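Local structure of 4-oxalmesaconate hydratase (Pseudomonas putida, 5CGZ) at residues A[37-49]-A[54-66]. The protein catalyses the zinc-dependent hydration of 4-carboxy-2-hydroxymuconate, the enol form of oxalomesaconate, to 4-carboxy-4-hydroxy-2-oxoadipate, the third step of gallate degradation. Numbering follows the deposited sequence. Where two conformers were deposited one is given.
With ZN (zinc ion), chain C.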
loop_
_atom_site.group_PDB
_atom_site.type_symbol
_atom_site.label_atom_id
_atom_site.label_comp_id
_atom_site.label_asym_id
_atom_site.label_seq_id
_atom_site.Cartn_x
_atom_site.Cartn_y
_atom_site.Cartn_z
ATOM N N LEU A 37 -1.821 30.020 6.596
ATOM C CA LEU A 37 -3.099 30.157 5.910
ATOM C C LEU A 37 -4.186 30.640 6.870
ATOM O O LEU A 37 -5.083 31.392 6.480
ATOM C CB LEU A 37 -3.506 28.835 5.251
ATOM C CG LEU A 37 -2.578 28.348 4.126
ATOM C CD1 LEU A 37 -2.938 26.931 3.690
ATOM C CD2 LEU A 37 -2.609 29.299 2.936
ATOM N N SER A 38 -4.096 30.208 8.125
ATOM C CA SER A 38 -5.038 30.630 9.158
ATOM C C SER A 38 -4.282 30.752 10.471
ATOM O O SER A 38 -3.082 30.508 10.509
ATOM C CB SER A 38 -6.201 29.638 9.290
ATOM O OG SER A 38 -5.796 28.485 10.013
ATOM N N PHE A 39 -4.970 31.115 11.546
ATOM C CA PHE A 39 -4.304 31.260 12.836
ATOM C C PHE A 39 -4.562 30.083 13.774
ATOM O O PHE A 39 -4.060 30.072 14.901
ATOM C CB PHE A 39 -4.750 32.556 13.526
ATOM C CG PHE A 39 -4.368 33.811 12.781
ATOM C CD1 PHE A 39 -3.110 34.377 12.942
ATOM C CD2 PHE A 39 -5.274 34.433 11.938
ATOM C CE1 PHE A 39 -2.759 35.533 12.268
ATOM C CE2 PHE A 39 -4.935 35.593 11.256
ATOM C CZ PHE A 39 -3.679 36.148 11.423
ATOM N N GLY A 40 -5.351 29.105 13.325
ATOM C CA GLY A 40 -5.783 28.021 14.205
ATOM C C GLY A 40 -6.672 28.574 15.307
ATOM O O GLY A 40 -6.736 28.036 16.418
ATOM N N GLU A 41 -7.377 29.655 14.981
ATOM C CA GLU A 41 -8.145 30.409 15.968
ATOM C C GLU A 41 -9.297 29.595 16.586
ATOM O O GLU A 41 -9.621 29.765 17.756
ATOM C CB GLU A 41 -8.677 31.713 15.341
ATOM C CG GLU A 41 -9.591 31.559 14.107
ATOM C CD GLU A 41 -8.828 31.528 12.776
ATOM O OE1 GLU A 41 -7.610 31.236 12.775
ATOM O OE2 GLU A 41 -9.451 31.792 11.723
ATOM N N ARG A 42 -9.898 28.692 15.825
ATOM C CA ARG A 42 -11.028 27.920 16.349
ATOM C C ARG A 42 -10.641 26.546 16.912
ATOM O O ARG A 42 -11.211 26.100 17.911
ATOM C CB ARG A 42 -12.091 27.755 15.263
ATOM C CG ARG A 42 -12.745 29.080 14.874
ATOM C CD ARG A 42 -13.092 29.140 13.392
ATOM N NE ARG A 42 -14.041 28.101 12.998
ATOM C CZ ARG A 42 -15.362 28.220 13.096
ATOM N NH1 ARG A 42 -15.893 29.332 13.592
ATOM N NH2 ARG A 42 -16.153 27.229 12.701
ATOM N N GLY A 43 -9.672 25.874 16.292
ATOM C CA GLY A 43 -9.354 24.511 16.693
ATOM C C GLY A 43 -8.003 24.262 17.346
ATOM O O GLY A 43 -7.733 23.152 17.790
ATOM N N GLU A 44 -7.143 25.275 17.389
ATOM C CA GLU A 44 -5.823 25.120 18.004
ATOM C C GLU A 44 -5.579 26.225 19.040
ATOM O O GLU A 44 -4.450 26.683 19.222
ATOM C CB GLU A 44 -4.713 25.129 16.933
ATOM C CG GLU A 44 -4.817 24.004 15.877
ATOM C CD GLU A 44 -3.573 23.888 14.973
ATOM O OE1 GLU A 44 -2.728 24.809 14.981
ATOM O OE2 GLU A 44 -3.428 22.868 14.257
ATOM N N SER A 45 -6.641 26.645 19.724
ATOM C CA SER A 45 -6.540 27.745 20.685
ATOM C C SER A 45 -7.380 27.530 21.945
ATOM O O SER A 45 -7.989 28.468 22.456
ATOM C CB SER A 45 -6.960 29.051 20.007
ATOM O OG SER A 45 -6.107 29.357 18.915
ATOM N N ALA A 46 -7.401 26.298 22.443
ATOM C CA ALA A 46 -8.267 25.923 23.561
ATOM C C ALA A 46 -8.033 26.767 24.821
ATOM O O ALA A 46 -8.989 27.197 25.465
ATOM C CB ALA A 46 -8.087 24.441 23.884
ATOM N N LYS A 47 -6.770 26.997 25.169
ATOM C CA LYS A 47 -6.440 27.786 26.351
ATOM C C LYS A 47 -7.110 29.152 26.310
ATOM O O LYS A 47 -7.690 29.597 27.300
ATOM C CB LYS A 47 -4.932 27.958 26.487
ATOM C CG LYS A 47 -4.206 26.736 27.018
ATOM C CD LYS A 47 -4.456 26.531 28.502
ATOM C CE LYS A 47 -3.309 25.758 29.156
ATOM N NZ LYS A 47 -3.162 24.387 28.600
ATOM N N LEU A 48 -7.048 29.808 25.157
ATOM C CA LEU A 48 -7.666 31.120 25.023
ATOM C C LEU A 48 -9.185 31.045 25.149
ATOM O O LEU A 48 -9.791 31.874 25.823
ATOM C CB LEU A 48 -7.267 31.775 23.696
ATOM C CG LEU A 48 -5.798 32.198 23.666
ATOM C CD1 LEU A 48 -5.439 32.875 22.359
ATOM C CD2 LEU A 48 -5.510 33.115 24.846
ATOM N N TRP A 49 -9.807 30.053 24.519
ATOM C CA TRP A 49 -11.265 29.951 24.573
ATOM C C TRP A 49 -11.769 29.673 25.988
ATOM O O TRP A 49 -12.922 29.952 26.305
ATOM C CB TRP A 49 -11.771 28.876 23.603
ATOM C CG TRP A 49 -11.686 29.343 22.185
ATOM C CD1 TRP A 49 -10.828 28.900 21.217
ATOM C CD2 TRP A 49 -12.462 30.390 21.587
ATOM N NE1 TRP A 49 -11.041 29.594 20.047
ATOM C CE2 TRP A 49 -12.038 30.515 20.250
ATOM C CE3 TRP A 49 -13.483 31.229 22.055
ATOM C CZ2 TRP A 49 -12.599 31.445 19.371
ATOM C CZ3 TRP A 49 -14.040 32.153 21.182
ATOM C CH2 TRP A 49 -13.598 32.252 19.855
ATOM N N MET A 54 -13.921 35.630 25.246
ATOM C CA MET A 54 -12.978 35.442 24.154
ATOM C C MET A 54 -13.689 35.615 22.817
ATOM O O MET A 54 -14.880 35.336 22.693
ATOM C CB MET A 54 -12.311 34.067 24.250
ATOM C CG MET A 54 -11.138 33.872 23.315
ATOM S SD MET A 54 -9.881 35.174 23.409
ATOM C CE MET A 54 -9.615 35.256 25.187
ATOM N N THR A 55 -12.959 36.100 21.820
ATOM C CA THR A 55 -13.500 36.227 20.471
ATOM C C THR A 55 -12.473 35.735 19.456
ATOM O O THR A 55 -11.274 35.674 19.762
ATOM C CB THR A 55 -13.872 37.679 20.143
ATOM O OG1 THR A 55 -12.673 38.460 20.061
ATOM C CG2 THR A 55 -14.783 38.247 21.227
ATOM N N GLU A 56 -12.934 35.399 18.253
ATOM C CA GLU A 56 -12.013 34.954 17.217
ATOM C C GLU A 56 -10.999 36.052 16.908
ATOM O O GLU A 56 -9.815 35.770 16.704
ATOM C CB GLU A 56 -12.773 34.527 15.957
ATOM C CG GLU A 56 -13.547 33.217 16.163
ATOM C CD GLU A 56 -14.067 32.610 14.864
ATOM O OE1 GLU A 56 -13.552 32.968 13.779
ATOM O OE2 GLU A 56 -14.995 31.765 14.932
ATOM N N ALA A 57 -11.451 37.304 16.915
ATOM C CA ALA A 57 -10.557 38.427 16.638
ATOM C C ALA A 57 -9.467 38.501 17.694
ATOM O O ALA A 57 -8.293 38.710 17.374
ATOM C CB ALA A 57 -11.332 39.743 16.572
ATOM N N LYS A 58 -9.846 38.307 18.953
ATOM C CA LYS A 58 -8.863 38.327 20.026
ATOM C C LYS A 58 -7.898 37.151 19.905
ATOM O O LYS A 58 -6.693 37.299 20.132
ATOM C CB LYS A 58 -9.536 38.298 21.396
ATOM C CG LYS A 58 -10.276 39.586 21.796
ATOM C CD LYS A 58 -10.579 39.533 23.295
ATOM C CE LYS A 58 -11.807 40.328 23.690
ATOM N NZ LYS A 58 -12.069 40.132 25.145
ATOM N N VAL A 59 -8.422 35.979 19.548
ATOM C CA VAL A 59 -7.560 34.808 19.396
ATOM C C VAL A 59 -6.560 35.037 18.268
ATOM O O VAL A 59 -5.355 34.817 18.442
ATOM C CB VAL A 59 -8.369 33.528 19.129
ATOM C CG1 VAL A 59 -7.424 32.346 18.899
ATOM C CG2 VAL A 59 -9.280 33.248 20.306
ATOM N N LYS A 60 -7.053 35.516 17.130
ATOM C CA LYS A 60 -6.182 35.788 15.987
ATOM C C LYS A 60 -5.055 36.757 16.349
ATOM O O LYS A 60 -3.906 36.571 15.924
ATOM C CB LYS A 60 -6.989 36.344 14.806
ATOM C CG LYS A 60 -7.976 35.360 14.171
ATOM C CD LYS A 60 -8.645 36.009 12.955
ATOM C CE LYS A 60 -9.786 35.172 12.419
ATOM N NZ LYS A 60 -10.333 35.779 11.176
ATOM N N ASP A 61 -5.377 37.789 17.129
ATOM C CA ASP A 61 -4.361 38.760 17.541
ATOM C C ASP A 61 -3.274 38.082 18.353
ATOM O O ASP A 61 -2.085 38.302 18.118
ATOM C CB ASP A 61 -4.972 39.910 18.358
ATOM C CG ASP A 61 -5.787 40.867 17.509
ATOM O OD1 ASP A 61 -5.597 40.891 16.269
ATOM O OD2 ASP A 61 -6.617 41.602 18.087
ATOM N N ALA A 62 -3.680 37.262 19.319
ATOM C CA ALA A 62 -2.711 36.559 20.150
ATOM C C ALA A 62 -1.852 35.609 19.294
ATOM O O ALA A 62 -0.622 35.590 19.408
ATOM C CB ALA A 62 -3.424 35.801 21.267
ATOM N N ARG A 63 -2.499 34.841 18.421
ATOM C CA ARG A 63 -1.779 33.911 17.547
ATOM C C ARG A 63 -0.815 34.640 16.602
ATOM O O ARG A 63 0.311 34.188 16.385
ATOM C CB ARG A 63 -2.767 33.077 16.728
ATOM C CG ARG A 63 -3.637 32.134 17.543
ATOM C CD ARG A 63 -2.883 30.884 17.955
ATOM N NE ARG A 63 -2.211 31.016 19.245
ATOM C CZ ARG A 63 -2.743 30.648 20.410
ATOM N NH1 ARG A 63 -3.967 30.134 20.460
ATOM N NH2 ARG A 63 -2.050 30.800 21.531
ATOM N N ARG A 64 -1.267 35.761 16.035
ATOM C CA ARG A 64 -0.443 36.553 15.120
ATOM C C ARG A 64 0.833 37.033 15.810
ATOM O O ARG A 64 1.929 36.959 15.245
ATOM C CB ARG A 64 -1.235 37.754 14.573
ATOM C CG ARG A 64 -0.524 38.555 13.464
ATOM C CD ARG A 64 -1.306 39.843 13.066
ATOM N NE ARG A 64 -2.629 39.587 12.484
ATOM C CZ ARG A 64 -3.798 39.798 13.104
ATOM N NH1 ARG A 64 -3.826 40.277 14.342
ATOM N NH2 ARG A 64 -4.948 39.536 12.487
ATOM N N GLU A 65 0.700 37.516 17.039
ATOM C CA GLU A 65 1.852 38.057 17.749
ATOM C C GLU A 65 2.852 36.952 18.080
ATOM O O GLU A 65 4.062 37.152 17.989
ATOM C CB GLU A 65 1.412 38.782 19.023
ATOM C CG GLU A 65 2.282 39.983 19.377
ATOM C CD GLU A 65 2.224 41.086 18.325
ATOM O OE1 GLU A 65 3.200 41.859 18.220
ATOM O OE2 GLU A 65 1.205 41.182 17.606
ATOM N N GLU A 66 2.342 35.783 18.460
ATOM C CA GLU A 66 3.204 34.638 18.728
ATOM C C GLU A 66 3.990 34.227 17.488
ATOM O O GLU A 66 5.198 34.006 17.560
ATOM C CB GLU A 66 2.380 33.458 19.230
ATOM C CG GLU A 66 1.817 33.661 20.621
ATOM C CD GLU A 66 0.964 32.491 21.069
ATOM O OE1 GLU A 66 0.596 31.658 20.206
ATOM O OE2 GLU A 66 0.667 32.411 22.284
HETATM ZN ZN ZN C . -2.393 22.808 12.594
HETATM O O HOH W 1 -12.075 32.108 11.659
HETATM O O HOH W 2 -1.739 21.729 14.742
#
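Arg63 and Val59 of helix 56-74 pack tightly against Ser45 in the loop that leaves strand 31-36 of the Rossmann-like, MshB-family fold and carries the zinc ligand Glu44. Arg63 NH1 donates to Ser45 OG over 2.8 Å, with the oxygen in the guanidinium plane, and the same hydroxyl donates to Gly40 O, closing the loop on itself. Two bends in the Arg63 chain (chi2 -78°, chi3 91°) bring its guanidinium alongside Ser45, with Leu48 CD1 over one face, 3.6 Å from Arg63 NH1. Glu66 OE1 takes both NE and NH2 of Arg63 side-on, which fixes the rotation of the group.

Trp49 receives Val59 CG2 and Met54 CG on one face of its indole, the latter 3.8 Å from Trp49 CE3, while Trp49 NE1 donates almost straight to Glu41 O, which lies near the ring plane, at 2.7 Å. Nearer strand 31-36, the aliphatic part of Lys60 runs across the Phe39 ring at about a right angle, its CB making a CH-pi contact, and Phe39 CE1 lies 3.5 Å from Arg64 CB. Phe80 also meets the Phe39 ring, and Lys60 NZ goes on to a salt bridge with Asp82.

Around Glu56 the contact loosens into polar links, one direct and one through water. Its carboxylate, standing 68° from the Arg42 guanidinium plane, forms a salt bridge in which Arg42 NH1 meets Glu56 OE2 on its syn side, somewhat out of the carboxylate plane. Arg42 also packs on Phe96 of a second subunit. On the metal side, Glu44 OE2 binds zinc together with His10, Asp13 and His123. The carboxylates of Glu41 and Glu56 do not touch; a single water bridges them, donating to Glu41 OE2 at 2.6 Å and to Glu56 OE1 at 2.7 Å.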